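Local coordinates for protein amine oxidase (Emericella nidulans, PDB 3PGB) that probably oxidises primary amines as a dimeric copper amine oxidase, using a copper ion and a topaquinone cofactor in each subunit, at residues L445-M456 with V467-S477; N491-G499 with T720-S730. One frame throughout, in Å; residues are numbered along the deposited sequence.

Contact 1: L445-M456 with V467-S477; sequences LCLFEFDADYPM and VTKNVYFTLRS
Strands 446-451 and 471-477 pair antiparallel at an axis separation of 4.7 Å, with Cys-446/Arg-476, Phe-448/Thr-474 and Phe-450/Tyr-472 as hydrogen-bonded pairs. They form neighbouring strands of the beta-rich catalytic domain of the copper amine oxidase fold. Beside the aromatic row of Phe-448 and Phe-450, Thr-474 lays CB over one face of the Phe-448 ring, 3.9 Å from its centroid, a CH-pi contact. The rim of the same ring, at CZ, lies over a face of the Arg-476 guanidinium. Two partners from the next strand hold the polar ends here, Asn-491 bonding to Thr-474 OG1 and Ser-489 to Arg-476 NE. Tyr-472 takes Phe-450 CB over its ring in a second CH-pi contact: with CG between the backbone N and carbonyl carbon (chi1 65°), the ring leans toward Phe-450, and the two side chains run alongside each other. On the reverse face Leu-447 CD2 fits between Phe-473 CZ at 3.6 Å and Leu-475 CD1. Glu-449 forms a salt bridge with Arg-337, and Cys-446 a disulfide with Cys-421.

Beyond Asp-451 two more backbone bonds continue the contact, Ala-452 N to Asn-470 O and Met-456 N to Thr-468 O. Asn-470 ND2 touches both Ala-452 CB (3.3 Å) and the Tyr-454 ring at CZ (3.2 Å). The Asn-470 amide and Tyr-454 ring planes are 56° apart. Asp-453 O accepts a hydrogen bond from NH1 of Arg-476 of the second subunit. Lys-469 curls back at its far end to make a salt bridge with Asp-451, where NZ meets the syn lone pair of OD1.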
loop_
_atom_site.group_PDB
_atom_site.type_symbol
_atom_site.label_atom_id
_atom_site.label_comp_id
_atom_site.label_asym_id
_atom_site.label_seq_id
_atom_site.Cartn_x
_atom_site.Cartn_y
_atom_site.Cartn_z
ATOM N N LEU A 445 7.166 17.823 14.985
ATOM C CA LEU A 445 7.631 16.487 14.600
ATOM C C LEU A 445 7.159 15.503 15.660
ATOM O O LEU A 445 7.041 15.863 16.833
ATOM C CB LEU A 445 9.154 16.416 14.513
ATOM C CG LEU A 445 9.858 17.177 13.392
ATOM C CD1 LEU A 445 11.373 17.070 13.549
ATOM C CD2 LEU A 445 9.422 16.675 12.016
ATOM N N CYS A 446 6.890 14.267 15.259
ATOM C CA CYS A 446 6.648 13.215 16.234
ATOM C C CYS A 446 7.447 11.960 15.904
ATOM O O CYS A 446 7.798 11.702 14.745
ATOM C CB CYS A 446 5.150 12.922 16.379
ATOM S SG CYS A 446 4.383 12.017 15.042
ATOM N N LEU A 447 7.759 11.209 16.953
ATOM C CA LEU A 447 8.542 9.992 16.853
ATOM C C LEU A 447 7.799 8.948 17.655
ATOM O O LEU A 447 7.381 9.225 18.778
ATOM C CB LEU A 447 9.935 10.200 17.456
ATOM C CG LEU A 447 10.899 11.158 16.750
ATOM C CD1 LEU A 447 12.138 11.388 17.596
ATOM C CD2 LEU A 447 11.279 10.615 15.374
ATOM N N PHE A 448 7.630 7.753 17.102
ATOM C CA PHE A 448 6.970 6.697 17.846
ATOM C C PHE A 448 7.165 5.311 17.263
ATOM O O PHE A 448 7.274 5.133 16.048
ATOM C CB PHE A 448 5.464 6.979 17.958
ATOM C CG PHE A 448 4.765 7.085 16.634
ATOM C CD1 PHE A 448 4.740 8.284 15.942
ATOM C CD2 PHE A 448 4.126 5.981 16.082
ATOM C CE1 PHE A 448 4.091 8.387 14.721
ATOM C CE2 PHE A 448 3.478 6.078 14.862
ATOM C CZ PHE A 448 3.460 7.282 14.182
ATOM N N GLU A 449 7.194 4.332 18.160
ATOM C CA GLU A 449 7.032 2.938 17.779
ATOM C C GLU A 449 5.549 2.629 17.569
ATOM O O GLU A 449 4.675 3.273 18.154
ATOM C CB GLU A 449 7.596 2.013 18.851
ATOM C CG GLU A 449 9.095 1.887 18.838
ATOM C CD GLU A 449 9.547 0.666 19.607
ATOM O OE1 GLU A 449 9.048 0.473 20.733
ATOM O OE2 GLU A 449 10.378 -0.108 19.086
ATOM N N PHE A 450 5.270 1.639 16.735
ATOM C CA PHE A 450 3.898 1.232 16.477
ATOM C C PHE A 450 3.872 -0.252 16.173
ATOM O O PHE A 450 4.597 -0.719 15.302
ATOM C CB PHE A 450 3.314 2.035 15.308
ATOM C CG PHE A 450 1.823 1.934 15.186
ATOM C CD1 PHE A 450 0.998 2.852 15.824
ATOM C CD2 PHE A 450 1.242 0.920 14.436
ATOM C CE1 PHE A 450 -0.381 2.758 15.717
ATOM C CE2 PHE A 450 -0.142 0.820 14.324
ATOM C CZ PHE A 450 -0.951 1.739 14.960
ATOM N N ASP A 451 3.058 -0.991 16.920
ATOM C CA ASP A 451 2.878 -2.421 16.692
ATOM C C ASP A 451 1.857 -2.599 15.579
ATOM O O ASP A 451 0.671 -2.381 15.789
ATOM C CB ASP A 451 2.402 -3.108 17.970
ATOM C CG ASP A 451 2.286 -4.618 17.826
ATOM O OD1 ASP A 451 1.927 -5.277 18.820
ATOM O OD2 ASP A 451 2.551 -5.155 16.736
ATOM N N ALA A 452 2.333 -2.987 14.395
ATOM C CA ALA A 452 1.479 -3.123 13.212
ATOM C C ALA A 452 0.353 -4.104 13.469
ATOM O O ALA A 452 0.517 -5.058 14.233
ATOM C CB ALA A 452 2.298 -3.572 12.019
ATOM N N ASP A 453 -0.784 -3.883 12.816
ATOM C CA ASP A 453 -1.937 -4.770 12.978
ATOM C C ASP A 453 -1.712 -6.185 12.413
ATOM O O ASP A 453 -2.566 -7.055 12.580
ATOM C CB ASP A 453 -3.211 -4.137 12.385
ATOM C CG ASP A 453 -3.254 -4.164 10.861
ATOM O OD1 ASP A 453 -2.189 -4.140 10.211
ATOM O OD2 ASP A 453 -4.379 -4.174 10.308
ATOM N N TYR A 454 -0.575 -6.403 11.751
ATOM C CA TYR A 454 -0.204 -7.714 11.217
ATOM C C TYR A 454 1.219 -8.044 11.666
ATOM O O TYR A 454 2.037 -7.144 11.811
ATOM C CB TYR A 454 -0.290 -7.706 9.677
ATOM C CG TYR A 454 0.722 -6.795 8.998
ATOM C CD1 TYR A 454 0.435 -5.459 8.745
ATOM C CD2 TYR A 454 1.973 -7.276 8.617
ATOM C CE1 TYR A 454 1.368 -4.625 8.124
ATOM C CE2 TYR A 454 2.907 -6.457 8.007
ATOM C CZ TYR A 454 2.601 -5.134 7.762
ATOM O OH TYR A 454 3.530 -4.326 7.151
ATOM N N PRO A 455 1.528 -9.335 11.863
ATOM C CA PRO A 455 2.854 -9.731 12.322
ATOM C C PRO A 455 3.900 -9.597 11.224
ATOM O O PRO A 455 3.551 -9.495 10.054
ATOM C CB PRO A 455 2.662 -11.202 12.690
ATOM C CG PRO A 455 1.638 -11.675 11.753
ATOM C CD PRO A 455 0.703 -10.508 11.534
ATOM N N MET A 456 5.171 -9.597 11.612
ATOM C CA MET A 456 6.279 -9.531 10.662
ATOM C C MET A 456 6.401 -10.835 9.859
ATOM O O MET A 456 6.569 -10.815 8.636
ATOM C CB MET A 456 7.589 -9.262 11.420
ATOM C CG MET A 456 8.872 -9.330 10.584
ATOM S SD MET A 456 9.135 -7.843 9.601
ATOM C CE MET A 456 7.862 -8.058 8.397
ATOM N N VAL A 467 5.527 -17.074 15.447
ATOM C CA VAL A 467 5.197 -15.745 14.929
ATOM C C VAL A 467 6.149 -14.672 15.468
ATOM O O VAL A 467 6.602 -14.759 16.612
ATOM C CB VAL A 467 3.757 -15.337 15.292
ATOM C CG1 VAL A 467 3.393 -14.018 14.618
ATOM C CG2 VAL A 467 2.772 -16.424 14.899
ATOM N N THR A 468 6.456 -13.684 14.626
ATOM C CA THR A 468 7.254 -12.519 15.012
ATOM C C THR A 468 6.392 -11.270 14.866
ATOM O O THR A 468 5.706 -11.101 13.854
ATOM C CB THR A 468 8.494 -12.350 14.109
ATOM O OG1 THR A 468 9.308 -13.527 14.172
ATOM C CG2 THR A 468 9.318 -11.155 14.543
ATOM N N LYS A 469 6.422 -10.400 15.871
ATOM C CA LYS A 469 5.654 -9.164 15.818
ATOM C C LYS A 469 6.284 -8.187 14.838
ATOM O O LYS A 469 7.483 -8.246 14.586
ATOM C CB LYS A 469 5.563 -8.508 17.199
ATOM C CG LYS A 469 4.830 -9.332 18.254
ATOM C CD LYS A 469 4.370 -8.465 19.437
ATOM C CE LYS A 469 2.858 -8.230 19.446
ATOM N NZ LYS A 469 2.320 -7.669 18.179
ATOM N N ASN A 470 5.465 -7.299 14.286
ATOM C CA ASN A 470 5.938 -6.234 13.403
ATOM C C ASN A 470 5.901 -4.901 14.147
ATOM O O ASN A 470 4.931 -4.133 14.048
ATOM C CB ASN A 470 5.082 -6.175 12.130
ATOM C CG ASN A 470 5.576 -5.149 11.128
ATOM O OD1 ASN A 470 6.691 -4.650 11.222
ATOM N ND2 ASN A 470 4.737 -4.830 10.158
ATOM N N VAL A 471 6.961 -4.639 14.905
ATOM C CA VAL A 471 7.107 -3.372 15.605
ATOM C C VAL A 471 8.043 -2.476 14.801
ATOM O O VAL A 471 9.184 -2.860 14.527
ATOM C CB VAL A 471 7.654 -3.572 17.029
ATOM C CG1 VAL A 471 7.725 -2.236 17.755
ATOM C CG2 VAL A 471 6.780 -4.553 17.796
ATOM N N TYR A 472 7.551 -1.300 14.414
ATOM C CA TYR A 472 8.307 -0.384 13.563
ATOM C C TYR A 472 8.339 1.046 14.110
ATOM O O TYR A 472 7.490 1.426 14.918
ATOM C CB TYR A 472 7.743 -0.402 12.136
ATOM C CG TYR A 472 6.327 0.114 11.989
ATOM C CD1 TYR A 472 6.077 1.434 11.639
ATOM C CD2 TYR A 472 5.238 -0.731 12.168
ATOM C CE1 TYR A 472 4.776 1.907 11.500
ATOM C CE2 TYR A 472 3.943 -0.269 12.027
ATOM C CZ TYR A 472 3.718 1.050 11.695
ATOM O OH TYR A 472 2.428 1.496 11.555
ATOM N N PHE A 473 9.319 1.824 13.646
ATOM C CA PHE A 473 9.531 3.205 14.092
ATOM C C PHE A 473 9.139 4.213 13.009
ATOM O O PHE A 473 9.425 4.000 11.833
ATOM C CB PHE A 473 10.994 3.389 14.477
ATOM C CG PHE A 473 11.305 4.715 15.091
ATOM C CD1 PHE A 473 11.082 4.935 16.440
ATOM C CD2 PHE A 473 11.849 5.738 14.328
ATOM C CE1 PHE A 473 11.377 6.163 17.017
ATOM C CE2 PHE A 473 12.146 6.967 14.894
ATOM C CZ PHE A 473 11.911 7.181 16.243
ATOM N N THR A 474 8.495 5.306 13.418
ATOM C CA THR A 474 8.003 6.343 12.497
ATOM C C THR A 474 8.458 7.736 12.909
ATOM O O THR A 474 8.397 8.092 14.083
ATOM C CB THR A 474 6.445 6.369 12.435
ATOM O OG1 THR A 474 5.947 5.148 11.864
ATOM C CG2 THR A 474 5.951 7.553 11.611
ATOM N N LEU A 475 8.924 8.513 11.938
ATOM C CA LEU A 475 9.190 9.938 12.122
ATOM C C LEU A 475 8.209 10.656 11.231
ATOM O O LEU A 475 8.143 10.359 10.038
ATOM C CB LEU A 475 10.622 10.298 11.712
ATOM C CG LEU A 475 10.979 11.792 11.571
ATOM C CD1 LEU A 475 10.511 12.617 12.771
ATOM C CD2 LEU A 475 12.476 11.975 11.366
ATOM N N ARG A 476 7.444 11.588 11.791
ATOM C CA ARG A 476 6.381 12.220 11.022
ATOM C C ARG A 476 6.315 13.740 11.143
ATOM O O ARG A 476 6.597 14.315 12.189
ATOM C CB ARG A 476 5.042 11.610 11.414
ATOM C CG ARG A 476 3.831 12.286 10.816
ATOM C CD ARG A 476 2.589 11.492 11.116
ATOM N NE ARG A 476 2.653 10.136 10.572
ATOM C CZ ARG A 476 1.825 9.150 10.909
ATOM N NH1 ARG A 476 0.854 9.348 11.800
ATOM N NH2 ARG A 476 1.967 7.949 10.352
ATOM N N SER A 477 5.934 14.361 10.029
ATOM C CA SER A 477 5.668 15.786 9.953
ATOM C C SER A 477 4.388 15.980 9.153
ATOM O O SER A 477 4.035 15.142 8.321
ATOM C CB SER A 477 6.821 16.511 9.264
ATOM O OG SER A 477 6.488 17.871 9.008
HETATM O O HOH W 1 2.528 -6.772 14.737
#

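Contact 2: N491-G499 with T720-S730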
loop_
_atom_site.group_PDB
_atom_site.type_symbol
_atom_site.label_atom_id
_atom_site.label_comp_id
_atom_site.label_asym_id
_atom_site.label_seq_id
_atom_site.Cartn_x
_atom_site.Cartn_y
_atom_site.Cartn_z
ATOM N N ASN A 491 9.251 5.532 7.806
ATOM C CA ASN A 491 9.105 4.286 8.551
ATOM C C ASN A 491 10.410 3.507 8.577
ATOM O O ASN A 491 11.140 3.497 7.594
ATOM C CB ASN A 491 8.044 3.398 7.893
ATOM C CG ASN A 491 6.659 3.976 7.989
ATOM O OD1 ASN A 491 6.257 4.471 9.044
ATOM N ND2 ASN A 491 5.909 3.910 6.897
ATOM N N PHE A 492 10.674 2.827 9.687
ATOM C CA PHE A 492 11.804 1.911 9.788
ATOM C C PHE A 492 11.332 0.607 10.411
ATOM O O PHE A 492 10.676 0.628 11.442
ATOM C CB PHE A 492 12.908 2.530 10.638
ATOM C CG PHE A 492 13.346 3.877 10.160
ATOM C CD1 PHE A 492 12.675 5.018 10.559
ATOM C CD2 PHE A 492 14.418 4.002 9.296
ATOM C CE1 PHE A 492 13.065 6.262 10.107
ATOM C CE2 PHE A 492 14.822 5.245 8.846
ATOM C CZ PHE A 492 14.143 6.376 9.253
ATOM N N HIS A 493 11.685 -0.518 9.794
ATOM C CA HIS A 493 11.196 -1.826 10.220
ATOM C C HIS A 493 12.311 -2.786 10.604
ATOM O O HIS A 493 13.467 -2.601 10.219
ATOM C CB HIS A 493 10.363 -2.431 9.110
ATOM C CG HIS A 493 9.157 -1.619 8.756
ATOM N ND1 HIS A 493 9.220 -0.512 7.938
ATOM C CD2 HIS A 493 7.858 -1.750 9.116
ATOM C CE1 HIS A 493 8.010 0.001 7.807
ATOM N NE2 HIS A 493 7.167 -0.729 8.514
ATOM N N MET A 494 11.948 -3.823 11.355
ATOM C CA MET A 494 12.917 -4.788 11.877
ATOM C C MET A 494 13.503 -5.721 10.817
ATOM O O MET A 494 14.458 -6.432 11.099
ATOM C CB MET A 494 12.299 -5.616 13.006
ATOM C CG MET A 494 12.048 -4.825 14.284
ATOM S SD MET A 494 13.563 -4.132 14.972
ATOM C CE MET A 494 14.360 -5.617 15.595
ATOM N N ASP A 495 12.942 -5.711 9.607
ATOM C CA ASP A 495 13.540 -6.417 8.459
ATOM C C ASP A 495 14.524 -5.534 7.673
ATOM O O ASP A 495 15.096 -5.969 6.678
ATOM C CB ASP A 495 12.443 -6.948 7.522
ATOM C CG ASP A 495 11.606 -5.832 6.885
ATOM O OD1 ASP A 495 10.874 -6.126 5.919
ATOM O OD2 ASP A 495 11.679 -4.670 7.337
ATOM N N GLY A 496 14.720 -4.298 8.122
ATOM C CA GLY A 496 15.639 -3.378 7.472
ATOM C C GLY A 496 14.980 -2.472 6.454
ATOM O O GLY A 496 15.656 -1.692 5.793
ATOM N N THR A 497 13.660 -2.554 6.339
ATOM C CA THR A 497 12.933 -1.800 5.328
ATOM C C THR A 497 12.692 -0.357 5.778
ATOM O O THR A 497 12.177 -0.110 6.869
ATOM C CB THR A 497 11.594 -2.481 4.996
ATOM O OG1 THR A 497 11.845 -3.788 4.446
ATOM C CG2 THR A 497 10.797 -1.655 4.000
ATOM N N ILE A 498 13.084 0.587 4.929
ATOM C CA ILE A 498 12.843 2.010 5.144
ATOM C C ILE A 498 11.684 2.390 4.259
ATOM O O ILE A 498 11.674 2.028 3.085
ATOM C CB ILE A 498 14.058 2.859 4.711
ATOM C CG1 ILE A 498 15.305 2.483 5.528
ATOM C CG2 ILE A 498 13.737 4.355 4.832
ATOM C CD1 ILE A 498 16.609 2.673 4.782
ATOM N N GLY A 499 10.712 3.116 4.801
ATOM C CA GLY A 499 9.541 3.531 4.026
ATOM C C GLY A 499 9.406 5.038 3.982
ATOM O O GLY A 499 9.630 5.715 4.989
ATOM N N THR A 720 14.235 -1.703 0.657
ATOM C CA THR A 720 14.412 -2.947 1.398
ATOM C C THR A 720 15.738 -3.600 1.023
ATOM O O THR A 720 16.150 -3.515 -0.124
ATOM C CB THR A 720 13.249 -3.929 1.126
ATOM O OG1 THR A 720 13.272 -4.976 2.101
ATOM C CG2 THR A 720 13.340 -4.543 -0.280
ATOM N N PRO A 721 16.421 -4.243 1.990
ATOM C CA PRO A 721 17.659 -4.941 1.658
ATOM C C PRO A 721 17.456 -5.994 0.574
ATOM O O PRO A 721 16.417 -6.651 0.540
ATOM C CB PRO A 721 18.050 -5.608 2.980
ATOM C CG PRO A 721 17.488 -4.720 4.008
ATOM C CD PRO A 721 16.176 -4.259 3.443
ATOM N N LEU A 722 18.435 -6.117 -0.316
ATOM C CA LEU A 722 18.377 -7.065 -1.420
ATOM C C LEU A 722 19.754 -7.710 -1.547
ATOM O O LEU A 722 20.719 -7.042 -1.915
ATOM C CB LEU A 722 17.979 -6.344 -2.708
ATOM C CG LEU A 722 17.502 -7.198 -3.887
ATOM C CD1 LEU A 722 18.605 -8.118 -4.368
ATOM C CD2 LEU A 722 16.262 -7.995 -3.523
ATOM N N ASN A 723 19.831 -9.000 -1.213
ATOM C CA ASN A 723 21.093 -9.736 -1.118
ATOM C C ASN A 723 22.166 -9.011 -0.304
ATOM O O ASN A 723 23.352 -9.119 -0.594
ATOM C CB ASN A 723 21.620 -10.063 -2.515
ATOM C CG ASN A 723 20.739 -11.033 -3.251
ATOM O OD1 ASN A 723 20.282 -12.024 -2.686
ATOM N ND2 ASN A 723 20.496 -10.757 -4.526
ATOM N N TYR A 724 21.726 -8.302 0.732
ATOM C CA TYR A 724 22.571 -7.400 1.507
ATOM C C TYR A 724 23.115 -8.084 2.745
ATOM O O TYR A 724 24.279 -7.900 3.116
ATOM C CB TYR A 724 21.740 -6.196 1.923
ATOM C CG TYR A 724 22.511 -5.085 2.582
ATOM C CD1 TYR A 724 23.458 -4.357 1.873
ATOM C CD2 TYR A 724 22.262 -4.730 3.902
ATOM C CE1 TYR A 724 24.159 -3.318 2.472
ATOM C CE2 TYR A 724 22.951 -3.699 4.507
ATOM C CZ TYR A 724 23.900 -2.995 3.785
ATOM O OH TYR A 724 24.599 -1.976 4.376
ATOM N N LEU A 725 22.251 -8.860 3.393
ATOM C CA LEU A 725 22.601 -9.588 4.609
ATOM C C LEU A 725 22.578 -11.087 4.330
ATOM O O LEU A 725 21.981 -11.525 3.344
ATOM C CB LEU A 725 21.596 -9.249 5.712
ATOM C CG LEU A 725 21.798 -7.967 6.532
ATOM C CD1 LEU A 725 22.845 -7.045 5.946
ATOM C CD2 LEU A 725 20.466 -7.225 6.718
ATOM N N PRO A 726 23.223 -11.886 5.202
ATOM C CA PRO A 726 23.151 -13.341 5.076
ATOM C C PRO A 726 21.719 -13.863 5.154
ATOM O O PRO A 726 21.408 -14.871 4.524
ATOM C CB PRO A 726 23.949 -13.839 6.286
ATOM C CG PRO A 726 24.824 -12.722 6.655
ATOM C CD PRO A 726 24.048 -11.485 6.353
ATOM N N GLY A 727 20.868 -13.181 5.927
ATOM C CA GLY A 727 19.474 -13.585 6.099
ATOM C C GLY A 727 18.563 -12.430 6.483
ATOM O O GLY A 727 18.955 -11.268 6.407
ATOM N N ASP A 728 17.336 -12.765 6.881
ATOM C CA ASP A 728 16.378 -11.803 7.420
ATOM C C ASP A 728 16.815 -11.310 8.809
ATOM O O ASP A 728 16.929 -12.112 9.732
ATOM C CB ASP A 728 15.000 -12.468 7.519
ATOM C CG ASP A 728 14.000 -11.650 8.328
ATOM O OD1 ASP A 728 14.002 -10.407 8.220
ATOM O OD2 ASP A 728 13.207 -12.265 9.073
ATOM N N PRO A 729 17.044 -9.988 8.968
ATOM C CA PRO A 729 17.473 -9.471 10.270
ATOM C C PRO A 729 16.363 -9.346 11.317
ATOM O O PRO A 729 16.665 -9.087 12.480
ATOM C CB PRO A 729 18.024 -8.087 9.932
ATOM C CG PRO A 729 17.295 -7.677 8.733
ATOM C CD PRO A 729 16.970 -8.918 7.959
ATOM N N SER A 730 15.102 -9.511 10.917
ATOM C CA SER A 730 13.983 -9.459 11.862
ATOM C C SER A 730 14.047 -10.599 12.881
ATOM O O SER A 730 13.525 -10.469 13.988
ATOM C CB SER A 730 12.635 -9.495 11.129
ATOM O OG SER A 730 12.165 -10.827 10.971
#
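A beta hairpin of the catalytic domain, strands 486-492 and 498-504, presents its connecting loop to segment 720-730, where the chain leaves strand 714-722 and returns as a loop. At the strand end, Thr-497 OG1 and Thr-720 OG1 meet at 3.0 Å in the one hydrogen bond between the two segments, the threonine side chains crossing at a slant. Farther along, two prolines close on the type I turn from His-493 to Gly-496. Pro-721 sets CD 3.5 Å from Gly-496 O, and Pro-729 brings CG equally near Asp-495 O, so the ring carbons rest against the peptide backbone of the turn. Gly-496, at a positive phi of 94°, presents only its backbone to the Pro-721 ring. Ser-730 CB packs on Met-494 O at 3.6 Å.

Each side is braced from within by an aspartate in an Asx turn. Asp-495 takes the Thr-497 N-H on OD2 from above the carboxylate plane, and its OD1 bonds to Thr-711 of the second subunit. Asp-728 receives Ser-730 N on OD1, likewise from above its plane, and the Ser-730 hydroxyl on the syn side of OD2 at 2.6 Å. His-493 ND1 lends a further bond to Thr-497 O, with the acceptor in the imidazole plane. Apart from the threonine pair and the bond to the second subunit, these side-chain hydrogen bonds lie within one segment, which suggests that van der Waals packing of proline rings on the turn supplements the adjacent pairing of strands 498-504 and 714-722.

In the fold
Both contacts are buried, and their centres lie about 14 Å apart in the catalytic domain, where strands 464-479 and 486-492 are neighbours. Phe-473 O and Phe-492 N probably form a hydrogen bond between them, and the Tyr-472 ring stacks on that of His-493. Contact 1 joins strands close in sequence through a regular backbone ladder, aromatic packing and a salt bridge, burying 1167 Å². Contact 2 brings together segments more than 200 residues apart, mostly through loops, with a single hydroxyl pair and 332 Å² buried. Both also touch the second subunit, so each combines packing within the chain with the dimer interface.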